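Side-chain contacts in 5'-deoxynucleotidase (Pyrococcus horikoshii, PDB 2CQZ), which probably hydrolyses 2'-deoxyribonucleoside 5'-phosphates to the deoxyribonucleoside and phosphate, as a metal-dependent homodimeric enzyme of the HD-domain family: residues T78-L82 and S83-F87; L108-E111 and Y112-S116; I132-A135 and Y136-L140; Y164-D167 and I168-V172. All blocks are in the same frame, centred on the assembly; numbering follows the deposited sequence.

Interaction 1. Residues T78-L82 and S83-F87; sequences TDIPL and SAQEF
Gln85 lays its side chain back over the backbone of Pro81 and Leu82, in the loop between helix 74-77 and helix 90-100, and its amide reaches the carbonyl of Ile80. With CG anti to its own carbonyl carbon (chi1 -67°) and the chain extended beyond, NE2 passes 3.5 Å from Leu82 CA and donates to Ile80 O at 3.2 Å. The bond is bent, 138° at the hydrogen, and the donor is tilted from the carbonyl plane. Next to this side chain the main chain folds into a tight turn: Ala84 N bonds to Pro81 O over 2.7 Å, while Gln85 N adds only weak bonds to the carbonyls of Pro81 and Leu82. Ala84 rests its methyl against two apolar groups, CB lying 3.8 Å from Ile80 CG2 and 3.9 Å from Pro81 CG. Pro81 also packs on Met20 and Ile24 of helix 20-24, and on Thr78 of the second subunit, so the turn belongs to a subunit interface. The chemistry thus divides the work: a neutral amide ties the loop across five residues and shares Ile80 O with a weak bond from Lys90, the Ala84 methyl packs on Ile80 and Pro81, and charge is paired both within the chain, Asp79 with Lys90, and across the interface, Glu86 with Lys100 of the second subunit.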
loop_
_atom_site.group_PDB
_atom_site.type_symbol
_atom_site.label_atom_id
_atom_site.label_comp_id
_atom_site.label_asym_id
_atom_site.label_seq_id
_atom_site.Cartn_x
_atom_site.Cartn_y
_atom_site.Cartn_z
ATOM N N THR A 78 -17.067 -10.608 -6.443
ATOM C CA THR A 78 -15.697 -10.542 -5.926
ATOM C C THR A 78 -15.069 -11.894 -6.262
ATOM O O THR A 78 -15.781 -12.878 -6.482
ATOM C CB THR A 78 -15.590 -10.316 -4.387
ATOM O OG1 THR A 78 -15.853 -11.536 -3.694
ATOM C CG2 THR A 78 -16.552 -9.245 -3.923
ATOM N N ASP A 79 -13.742 -11.938 -6.318
ATOM C CA ASP A 79 -13.032 -13.161 -6.662
ATOM C C ASP A 79 -12.976 -14.129 -5.497
ATOM O O ASP A 79 -11.932 -14.280 -4.862
ATOM C CB ASP A 79 -11.618 -12.811 -7.139
ATOM C CG ASP A 79 -10.784 -14.036 -7.461
ATOM O OD1 ASP A 79 -11.335 -15.011 -8.023
ATOM O OD2 ASP A 79 -9.567 -14.015 -7.165
ATOM N N ILE A 80 -14.101 -14.781 -5.214
ATOM C CA ILE A 80 -14.177 -15.748 -4.120
ATOM C C ILE A 80 -13.156 -16.837 -4.410
ATOM O O ILE A 80 -13.249 -17.526 -5.414
ATOM C CB ILE A 80 -15.573 -16.354 -4.040
ATOM C CG1 ILE A 80 -16.591 -15.246 -3.765
ATOM C CG2 ILE A 80 -15.613 -17.417 -2.965
ATOM C CD1 ILE A 80 -18.029 -15.673 -3.950
ATOM N N PRO A 81 -12.165 -17.002 -3.526
ATOM C CA PRO A 81 -11.097 -18.001 -3.681
ATOM C C PRO A 81 -11.514 -19.481 -3.710
ATOM O O PRO A 81 -12.476 -19.884 -3.057
ATOM C CB PRO A 81 -10.157 -17.671 -2.519
ATOM C CG PRO A 81 -11.109 -17.210 -1.455
ATOM C CD PRO A 81 -12.071 -16.328 -2.217
ATOM N N LEU A 82 -10.764 -20.276 -4.471
ATOM C CA LEU A 82 -11.016 -21.709 -4.616
ATOM C C LEU A 82 -11.155 -22.393 -3.270
ATOM O O LEU A 82 -11.944 -23.325 -3.122
ATOM C CB LEU A 82 -9.883 -22.378 -5.394
ATOM C CG LEU A 82 -10.263 -23.113 -6.680
ATOM C CD1 LEU A 82 -9.018 -23.769 -7.271
ATOM C CD2 LEU A 82 -11.338 -24.160 -6.387
ATOM N N SER A 83 -10.379 -21.931 -2.295
ATOM C CA SER A 83 -10.417 -22.501 -0.952
ATOM C C SER A 83 -11.765 -22.250 -0.286
ATOM O O SER A 83 -12.129 -22.918 0.675
ATOM C CB SER A 83 -9.303 -21.906 -0.079
ATOM O OG SER A 83 -9.387 -20.484 -0.013
ATOM N N ALA A 84 -12.510 -21.284 -0.796
ATOM C CA ALA A 84 -13.808 -20.975 -0.217
ATOM C C ALA A 84 -14.953 -21.640 -0.982
ATOM O O ALA A 84 -16.038 -21.824 -0.440
ATOM C CB ALA A 84 -14.009 -19.463 -0.183
ATOM N N GLN A 85 -14.702 -22.007 -2.233
ATOM C CA GLN A 85 -15.724 -22.626 -3.063
ATOM C C GLN A 85 -16.174 -24.018 -2.608
ATOM O O GLN A 85 -17.000 -24.653 -3.255
ATOM C CB GLN A 85 -15.250 -22.654 -4.516
ATOM C CG GLN A 85 -15.139 -21.260 -5.117
ATOM C CD GLN A 85 -14.527 -21.264 -6.495
ATOM O OE1 GLN A 85 -14.952 -22.015 -7.369
ATOM N NE2 GLN A 85 -13.526 -20.418 -6.701
ATOM N N GLU A 86 -15.641 -24.494 -1.493
ATOM C CA GLU A 86 -16.111 -25.764 -0.930
ATOM C C GLU A 86 -17.353 -25.514 -0.096
ATOM O O GLU A 86 -18.110 -26.404 0.271
ATOM C CB GLU A 86 -14.999 -26.354 -0.048
ATOM C CG GLU A 86 -15.313 -27.774 0.424
ATOM C CD GLU A 86 -14.796 -27.981 1.834
ATOM O OE1 GLU A 86 -13.637 -27.657 2.082
ATOM O OE2 GLU A 86 -15.516 -28.564 2.645
ATOM N N PHE A 87 -17.526 -24.216 0.213
ATOM C CA PHE A 87 -18.649 -23.782 1.017
ATOM C C PHE A 87 -19.563 -22.811 0.250
ATOM O O PHE A 87 -20.639 -22.450 0.697
ATOM C CB PHE A 87 -18.082 -23.058 2.238
ATOM C CG PHE A 87 -17.240 -23.996 3.054
ATOM C CD1 PHE A 87 -17.859 -24.858 3.948
ATOM C CD2 PHE A 87 -15.857 -23.986 2.933
ATOM C CE1 PHE A 87 -17.094 -25.739 4.699
ATOM C CE2 PHE A 87 -15.098 -24.874 3.690
ATOM C CZ PHE A 87 -15.713 -25.765 4.563
#

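Interaction 2. Residues L108-E111 and Y112-S116; sequences LYRE and YQECS
Helix 106-114 of the HD domain packs beside the metal centre, and its last turns illustrate how i to i+4 side-chain pairs line a helix. The first pair is Tyr109 with Gln113, a CH-pi contact: Gln113 CG sits over one face of the phenol, 3.8 Å from the ring centroid, nearest CZ and CE1. Tyr109 has CG anti to its backbone nitrogen (chi1 166°), whereas Gln113 bends at chi2, which brings its amide almost parallel to the ring, the planes 10° apart. Phe98 stacks on Tyr109, and the hydroxyl makes a weak bond to Glu94, both on helix 90-100. Exchanging this tyrosine for an alanine would probably leave Gln113 CG without its aromatic floor, Phe98 without its stacking partner and a gap between the two helices. The second side-chain pair is a salt bridge between Arg110, bent at chi2 and chi3, and Glu114, whose OE2 is less surely placed, so that its geometry is only approximate. Tyr112 points to another side, where it touches Asp127, a ligand of the bound nickel, and makes a cation-pi contact with Arg124; its side chain lies about 5 Å from the metal. Glu111 extends toward helix 60-69 and bridges to Lys62, while Ser117 bonds the same carboxylate oxygen. In the backbone, the helical bond from Gln113 N to Tyr109 O, which joins the two residues of the CH-pi pair, measures 3.0 Å.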
loop_
_atom_site.group_PDB
_atom_site.type_symbol
_atom_site.label_atom_id
_atom_site.label_comp_id
_atom_site.label_asym_id
_atom_site.label_seq_id
_atom_site.Cartn_x
_atom_site.Cartn_y
_atom_site.Cartn_z
ATOM N N LEU A 108 -21.535 -15.617 -24.109
ATOM C CA LEU A 108 -20.082 -15.735 -24.049
ATOM C C LEU A 108 -19.713 -16.464 -22.759
ATOM O O LEU A 108 -18.856 -17.344 -22.747
ATOM C CB LEU A 108 -19.430 -14.352 -24.076
ATOM C CG LEU A 108 -19.489 -13.622 -25.416
ATOM C CD1 LEU A 108 -19.082 -12.168 -25.260
ATOM C CD2 LEU A 108 -18.572 -14.320 -26.390
ATOM N N TYR A 109 -20.370 -16.093 -21.670
ATOM C CA TYR A 109 -20.111 -16.738 -20.395
ATOM C C TYR A 109 -20.436 -18.233 -20.477
ATOM O O TYR A 109 -19.598 -19.086 -20.166
ATOM C CB TYR A 109 -20.958 -16.098 -19.302
ATOM C CG TYR A 109 -20.993 -16.921 -18.045
ATOM C CD1 TYR A 109 -19.878 -17.002 -17.207
ATOM C CD2 TYR A 109 -22.113 -17.679 -17.726
ATOM C CE1 TYR A 109 -19.876 -17.825 -16.084
ATOM C CE2 TYR A 109 -22.122 -18.509 -16.607
ATOM C CZ TYR A 109 -21.000 -18.580 -15.792
ATOM O OH TYR A 109 -20.996 -19.425 -14.698
ATOM N N ARG A 110 -21.658 -18.541 -20.901
ATOM C CA ARG A 110 -22.119 -19.921 -21.019
ATOM C C ARG A 110 -21.153 -20.790 -21.839
ATOM O O ARG A 110 -20.749 -21.859 -21.391
ATOM C CB ARG A 110 -23.536 -19.926 -21.621
ATOM C CG ARG A 110 -24.268 -21.265 -21.629
ATOM C CD ARG A 110 -23.905 -22.068 -22.864
ATOM N NE ARG A 110 -24.023 -21.268 -24.083
ATOM C CZ ARG A 110 -23.530 -21.623 -25.269
ATOM N NH1 ARG A 110 -22.879 -22.774 -25.413
ATOM N NH2 ARG A 110 -23.677 -20.813 -26.314
ATOM N N GLU A 111 -20.767 -20.330 -23.026
ATOM C CA GLU A 111 -19.848 -21.093 -23.871
ATOM C C GLU A 111 -18.493 -21.255 -23.190
ATOM O O GLU A 111 -17.843 -22.293 -23.316
ATOM C CB GLU A 111 -19.675 -20.399 -25.232
ATOM C CG GLU A 111 -18.573 -20.969 -26.127
ATOM C CD GLU A 111 -18.534 -20.304 -27.499
ATOM O OE1 GLU A 111 -17.596 -20.576 -28.281
ATOM O OE2 GLU A 111 -19.448 -19.506 -27.800
ATOM N N TYR A 112 -18.070 -20.229 -22.459
ATOM C CA TYR A 112 -16.789 -20.271 -21.773
ATOM C C TYR A 112 -16.742 -21.387 -20.739
ATOM O O TYR A 112 -15.763 -22.133 -20.673
ATOM C CB TYR A 112 -16.510 -18.918 -21.103
ATOM C CG TYR A 112 -15.289 -18.903 -20.208
ATOM C CD1 TYR A 112 -14.013 -19.150 -20.720
ATOM C CD2 TYR A 112 -15.414 -18.653 -18.841
ATOM C CE1 TYR A 112 -12.892 -19.153 -19.887
ATOM C CE2 TYR A 112 -14.306 -18.653 -18.003
ATOM C CZ TYR A 112 -13.052 -18.905 -18.532
ATOM O OH TYR A 112 -11.964 -18.926 -17.701
ATOM N N GLN A 113 -17.800 -21.499 -19.938
ATOM C CA GLN A 113 -17.877 -22.520 -18.894
ATOM C C GLN A 113 -17.925 -23.938 -19.457
ATOM O O GLN A 113 -17.504 -24.884 -18.793
ATOM C CB GLN A 113 -19.106 -22.293 -18.008
ATOM C CG GLN A 113 -19.103 -20.979 -17.253
ATOM C CD GLN A 113 -17.977 -20.887 -16.235
ATOM O OE1 GLN A 113 -17.043 -20.095 -16.392
ATOM N NE2 GLN A 113 -18.061 -21.698 -15.182
ATOM N N GLU A 114 -18.443 -24.088 -20.673
ATOM C CA GLU A 114 -18.535 -25.401 -21.292
ATOM C C GLU A 114 -17.165 -25.905 -21.693
ATOM O O GLU A 114 -16.928 -27.113 -21.755
ATOM C CB GLU A 114 -19.441 -25.350 -22.516
ATOM C CG GLU A 114 -20.913 -25.509 -22.196
ATOM C CD GLU A 114 -21.768 -25.332 -23.425
ATOM O OE1 GLU A 114 -21.401 -25.898 -24.480
ATOM O OE2 GLU A 114 -22.802 -24.632 -23.335
ATOM N N CYS A 115 -16.274 -24.968 -21.988
ATOM C CA CYS A 115 -14.910 -25.301 -22.363
ATOM C C CYS A 115 -14.861 -26.367 -23.465
ATOM O O CYS A 115 -14.088 -27.327 -23.383
ATOM C CB CYS A 115 -14.165 -25.780 -21.112
ATOM S SG CYS A 115 -12.368 -25.826 -21.242
ATOM N N SER A 116 -15.684 -26.188 -24.496
ATOM C CA SER A 116 -15.730 -27.134 -25.611
ATOM C C SER A 116 -15.144 -26.569 -26.893
ATOM O O SER A 116 -14.272 -27.184 -27.508
ATOM C CB SER A 116 -17.176 -27.575 -25.893
ATOM O OG SER A 116 -17.750 -28.194 -24.759
#

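Interaction 3. Residues I132-A135 and Y136-L140; sequences ILQA and YQYEL
Gln134 and Tyr138 leave helix 118-140 by different torsions that bring amide and phenol together. Gln134 places CG anti to its backbone nitrogen (chi1 -168°) and then bends at chi2, whereas Tyr138 has CG anti to its carbonyl carbon (chi1 -70°), so the ring swings back along the helix toward the residue four positions earlier. The glutamine meets the ring through its aliphatic part, with CG 3.5 Å from Tyr138 CE2. The placing of the amide over the ring, and its tilt against it, are doubtful in the model. The polar ends look elsewhere: Gln134 OE1 accepts from Lys15 of the fourth subunit, and the Tyr138 hydroxyl bonds to the backbone nitrogen of Glu31. Trp22 meets the Tyr138 ring edge-to-face. With a leucine in place of this tyrosine, the Glu31 nitrogen would probably lose its hydroxyl partner and Trp22 the aromatic ring it meets edge-to-face. One turn of backbone bonds runs underneath, with Tyr138 N 3.1 Å from Gln134 O. On another side of the helix, the Tyr136 ring presents its edge to Leu133 O, which lies 3.3 Å from Tyr136 CB, and Leu140 CG covers part of one face. Among its neighbours, the segment has Trp22 of helix 20-24 against Gln134 and Ala135, and helix 152-157 against Ile132, while Leu133, Tyr136 and Gln137 pack on the fourth subunit, and Gln137 and Leu140 also meet the third.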
loop_
_atom_site.group_PDB
_atom_site.type_symbol
_atom_site.label_atom_id
_atom_site.label_comp_id
_atom_site.label_asym_id
_atom_site.label_seq_id
_atom_site.Cartn_x
_atom_site.Cartn_y
_atom_site.Cartn_z
ATOM N N ILE A 132 -0.289 -18.862 -13.794
ATOM C CA ILE A 132 0.978 -19.542 -13.565
ATOM C C ILE A 132 2.117 -18.521 -13.633
ATOM O O ILE A 132 2.949 -18.435 -12.726
ATOM C CB ILE A 132 1.181 -20.669 -14.612
ATOM C CG1 ILE A 132 0.040 -21.683 -14.478
ATOM C CG2 ILE A 132 2.523 -21.373 -14.397
ATOM C CD1 ILE A 132 -0.075 -22.641 -15.636
ATOM N N LEU A 133 2.138 -17.739 -14.706
ATOM C CA LEU A 133 3.161 -16.718 -14.874
ATOM C C LEU A 133 3.107 -15.675 -13.755
ATOM O O LEU A 133 4.120 -15.043 -13.434
ATOM C CB LEU A 133 3.005 -16.042 -16.227
ATOM C CG LEU A 133 3.261 -17.016 -17.369
ATOM C CD1 LEU A 133 3.048 -16.341 -18.712
ATOM C CD2 LEU A 133 4.678 -17.539 -17.251
ATOM N N GLN A 134 1.931 -15.507 -13.154
ATOM C CA GLN A 134 1.768 -14.539 -12.079
ATOM C C GLN A 134 2.348 -15.126 -10.811
ATOM O O GLN A 134 2.918 -14.414 -9.989
ATOM C CB GLN A 134 0.281 -14.191 -11.878
ATOM C CG GLN A 134 0.020 -12.980 -10.963
ATOM C CD GLN A 134 0.830 -11.728 -11.341
ATOM O OE1 GLN A 134 0.760 -11.237 -12.468
ATOM N NE2 GLN A 134 1.598 -11.212 -10.385
ATOM N N ALA A 135 2.198 -16.435 -10.658
ATOM C CA ALA A 135 2.724 -17.129 -9.493
ATOM C C ALA A 135 4.251 -17.108 -9.597
ATOM O O ALA A 135 4.966 -16.965 -8.602
ATOM C CB ALA A 135 2.216 -18.555 -9.476
ATOM N N TYR A 136 4.731 -17.254 -10.826
ATOM C CA TYR A 136 6.151 -17.225 -11.112
ATOM C C TYR A 136 6.732 -15.911 -10.602
ATOM O O TYR A 136 7.701 -15.899 -9.837
ATOM C CB TYR A 136 6.370 -17.323 -12.619
ATOM C CG TYR A 136 7.794 -17.107 -13.046
ATOM C CD1 TYR A 136 8.792 -18.020 -12.698
ATOM C CD2 TYR A 136 8.152 -15.989 -13.809
ATOM C CE1 TYR A 136 10.125 -17.830 -13.103
ATOM C CE2 TYR A 136 9.479 -15.788 -14.218
ATOM C CZ TYR A 136 10.460 -16.717 -13.857
ATOM O OH TYR A 136 11.773 -16.531 -14.234
ATOM N N GLN A 137 6.123 -14.804 -11.026
ATOM C CA GLN A 137 6.584 -13.489 -10.621
ATOM C C GLN A 137 6.558 -13.302 -9.119
ATOM O O GLN A 137 7.479 -12.713 -8.565
ATOM C CB GLN A 137 5.755 -12.394 -11.292
ATOM C CG GLN A 137 6.607 -11.385 -12.071
ATOM C CD GLN A 137 7.371 -10.431 -11.163
ATOM O OE1 GLN A 137 7.015 -10.246 -10.000
ATOM N NE2 GLN A 137 8.441 -9.837 -11.692
ATOM N N TYR A 138 5.522 -13.800 -8.447
ATOM C CA TYR A 138 5.450 -13.627 -6.999
ATOM C C TYR A 138 6.431 -14.504 -6.240
ATOM O O TYR A 138 6.632 -14.318 -5.037
ATOM C CB TYR A 138 4.030 -13.888 -6.461
ATOM C CG TYR A 138 2.998 -12.842 -6.838
ATOM C CD1 TYR A 138 3.324 -11.479 -6.857
ATOM C CD2 TYR A 138 1.690 -13.218 -7.191
ATOM C CE1 TYR A 138 2.389 -10.517 -7.222
ATOM C CE2 TYR A 138 0.736 -12.257 -7.562
ATOM C CZ TYR A 138 1.101 -10.909 -7.577
ATOM O OH TYR A 138 0.200 -9.965 -7.986
ATOM N N GLU A 139 7.025 -15.477 -6.925
ATOM C CA GLU A 139 7.990 -16.354 -6.274
ATOM C C GLU A 139 9.328 -15.662 -6.361
ATOM O O GLU A 139 10.156 -15.773 -5.460
ATOM C CB GLU A 139 8.031 -17.729 -6.945
ATOM C CG GLU A 139 6.774 -18.540 -6.667
ATOM C CD GLU A 139 6.786 -19.931 -7.292
ATOM O OE1 GLU A 139 7.177 -20.052 -8.481
ATOM O OE2 GLU A 139 6.384 -20.896 -6.591
ATOM N N LEU A 140 9.526 -14.925 -7.446
ATOM C CA LEU A 140 10.752 -14.171 -7.628
ATOM C C LEU A 140 10.758 -13.084 -6.562
ATOM O O LEU A 140 11.824 -12.658 -6.103
ATOM C CB LEU A 140 10.799 -13.543 -9.023
ATOM C CG LEU A 140 10.930 -14.482 -10.225
ATOM C CD1 LEU A 140 10.952 -13.654 -11.507
ATOM C CD2 LEU A 140 12.199 -15.306 -10.104
#

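Interaction 4. Residues Y164-D167 and I168-V172; sequences YLED and ILNSV
Asp167 and Ile168 lie side by side and point the same way at the start of helix 166-173, whereas Leu165 and Ile168 run across one another at an angle. Leu165, at the N-cap position, sends CD2 to within 4.0 Å of Ile168 CD1, and the same residue's carbonyl oxygen lies 3.3 Å from Leu169 CG. The isoleucine keeps CG1 anti to its carbonyl carbon (chi1 -60°), which turns its longer branch alongside the aspartate: CG1 is 3.6 Å from Asp167 OD1. That carboxylate forms a salt bridge with Arg54, which also bonds the carbonyl of Tyr164. Further on, Ser171 grips Asp167 O twice, through OG at 3.3 Å and through its backbone N at 3.1 Å, the two donors arriving from opposite faces of the carbonyl plane. Leu165 and Ile168 both touch Leu47 of helix 33-53, and Ile168 reaches Ile5 of the fourth subunit. The chemistry is that of an amphipathic first turn: Leu165 and Ile168 pack against helix 33-53, while Asp167 carries a charge that would interact favourably with the positive end of the helix dipole and is matched by Arg54.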
loop_
_atom_site.group_PDB
_atom_site.type_symbol
_atom_site.label_atom_id
_atom_site.label_comp_id
_atom_site.label_asym_id
_atom_site.label_seq_id
_atom_site.Cartn_x
_atom_site.Cartn_y
_atom_site.Cartn_z
ATOM N N TYR A 164 -1.810 -28.062 -29.834
ATOM C CA TYR A 164 -1.131 -27.117 -30.723
ATOM C C TYR A 164 -0.152 -26.191 -29.997
ATOM O O TYR A 164 0.539 -25.397 -30.644
ATOM C CB TYR A 164 -2.160 -26.244 -31.437
ATOM C CG TYR A 164 -3.141 -26.994 -32.297
ATOM C CD1 TYR A 164 -2.844 -27.302 -33.626
ATOM C CD2 TYR A 164 -4.381 -27.374 -31.790
ATOM C CE1 TYR A 164 -3.767 -27.968 -34.435
ATOM C CE2 TYR A 164 -5.313 -28.042 -32.583
ATOM C CZ TYR A 164 -5.004 -28.333 -33.906
ATOM O OH TYR A 164 -5.942 -28.959 -34.703
ATOM N N LEU A 165 -0.085 -26.296 -28.666
ATOM C CA LEU A 165 0.779 -25.422 -27.862
ATOM C C LEU A 165 1.797 -26.096 -26.953
ATOM O O LEU A 165 2.330 -25.461 -26.039
ATOM C CB LEU A 165 -0.091 -24.523 -26.995
ATOM C CG LEU A 165 -1.231 -23.800 -27.700
ATOM C CD1 LEU A 165 -2.146 -23.213 -26.652
ATOM C CD2 LEU A 165 -0.673 -22.731 -28.626
ATOM N N GLU A 166 2.053 -27.376 -27.178
ATOM C CA GLU A 166 3.011 -28.128 -26.360
ATOM C C GLU A 166 4.354 -27.406 -26.097
ATOM O O GLU A 166 4.797 -27.255 -24.944
ATOM C CB GLU A 166 3.269 -29.477 -27.036
ATOM C CG GLU A 166 4.588 -30.137 -26.661
ATOM C CD GLU A 166 4.942 -31.294 -27.582
ATOM O OE1 GLU A 166 4.324 -31.402 -28.666
ATOM O OE2 GLU A 166 5.846 -32.088 -27.233
ATOM N N ASP A 167 4.994 -26.957 -27.172
ATOM C CA ASP A 167 6.273 -26.272 -27.067
ATOM C C ASP A 167 6.218 -25.142 -26.049
ATOM O O ASP A 167 7.122 -24.983 -25.218
ATOM C CB ASP A 167 6.682 -25.715 -28.431
ATOM C CG ASP A 167 5.680 -24.704 -28.978
ATOM O OD1 ASP A 167 4.462 -24.931 -28.818
ATOM O OD2 ASP A 167 6.106 -23.690 -29.579
ATOM N N ILE A 168 5.159 -24.348 -26.122
ATOM C CA ILE A 168 4.983 -23.222 -25.218
ATOM C C ILE A 168 4.774 -23.665 -23.769
ATOM O O ILE A 168 5.376 -23.114 -22.848
ATOM C CB ILE A 168 3.788 -22.368 -25.668
ATOM C CG1 ILE A 168 4.043 -21.841 -27.083
ATOM C CG2 ILE A 168 3.561 -21.242 -24.684
ATOM C CD1 ILE A 168 2.864 -21.132 -27.703
ATOM N N LEU A 169 3.916 -24.662 -23.567
ATOM C CA LEU A 169 3.649 -25.162 -22.223
ATOM C C LEU A 169 4.933 -25.702 -21.603
ATOM O O LEU A 169 5.096 -25.700 -20.389
ATOM C CB LEU A 169 2.589 -26.260 -22.272
ATOM C CG LEU A 169 1.276 -25.827 -22.919
ATOM C CD1 LEU A 169 0.286 -26.996 -22.886
ATOM C CD2 LEU A 169 0.717 -24.617 -22.171
ATOM N N ASN A 170 5.841 -26.165 -22.455
ATOM C CA ASN A 170 7.117 -26.699 -22.000
ATOM C C ASN A 170 8.020 -25.572 -21.517
ATOM O O ASN A 170 8.693 -25.698 -20.489
ATOM C CB ASN A 170 7.781 -27.482 -23.133
ATOM C CG ASN A 170 7.215 -28.889 -23.266
ATOM O OD1 ASN A 170 6.039 -29.137 -22.952
ATOM N ND2 ASN A 170 8.045 -29.819 -23.738
ATOM N N SER A 171 8.024 -24.467 -22.253
ATOM C CA SER A 171 8.823 -23.307 -21.871
ATOM C C SER A 171 8.319 -22.756 -20.540
ATOM O O SER A 171 9.096 -22.237 -19.741
ATOM C CB SER A 171 8.728 -22.213 -22.938
ATOM O OG SER A 171 9.189 -22.683 -24.195
ATOM N N VAL A 172 7.013 -22.873 -20.311
ATOM C CA VAL A 172 6.399 -22.388 -19.081
ATOM C C VAL A 172 6.789 -23.252 -17.902
ATOM O O VAL A 172 7.202 -22.742 -16.862
ATOM C CB VAL A 172 4.865 -22.384 -19.176
ATOM C CG1 VAL A 172 4.265 -21.974 -17.849
ATOM C CG2 VAL A 172 4.419 -21.437 -20.258
#

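In the fold
All four interactions are local and follow one another along the chain in numbered order: side chains a few residues apart pair in a loop and on three helices of one all-helical HD domain. Interaction 1 occupies the loop, while interactions 2, 3 and 4 lie on helices 106-114, 118-140 and 166-173. Only interactions 3 and 4 touch, Ile132 CG2 packing on Val172 CG1 at 3.9 Å, with centres 17 Å apart. Interactions 1 and 4 are on opposite sides of the chain's centre, their centres 29 Å apart. Interaction 2, nearest the nickel site of His36, His70, Asp71 and Asp127, is internal to the subunit; the others lie at interfaces, interaction 1 with the second subunit, interactions 3 and 4 with the fourth, and interaction 3 with the third as well.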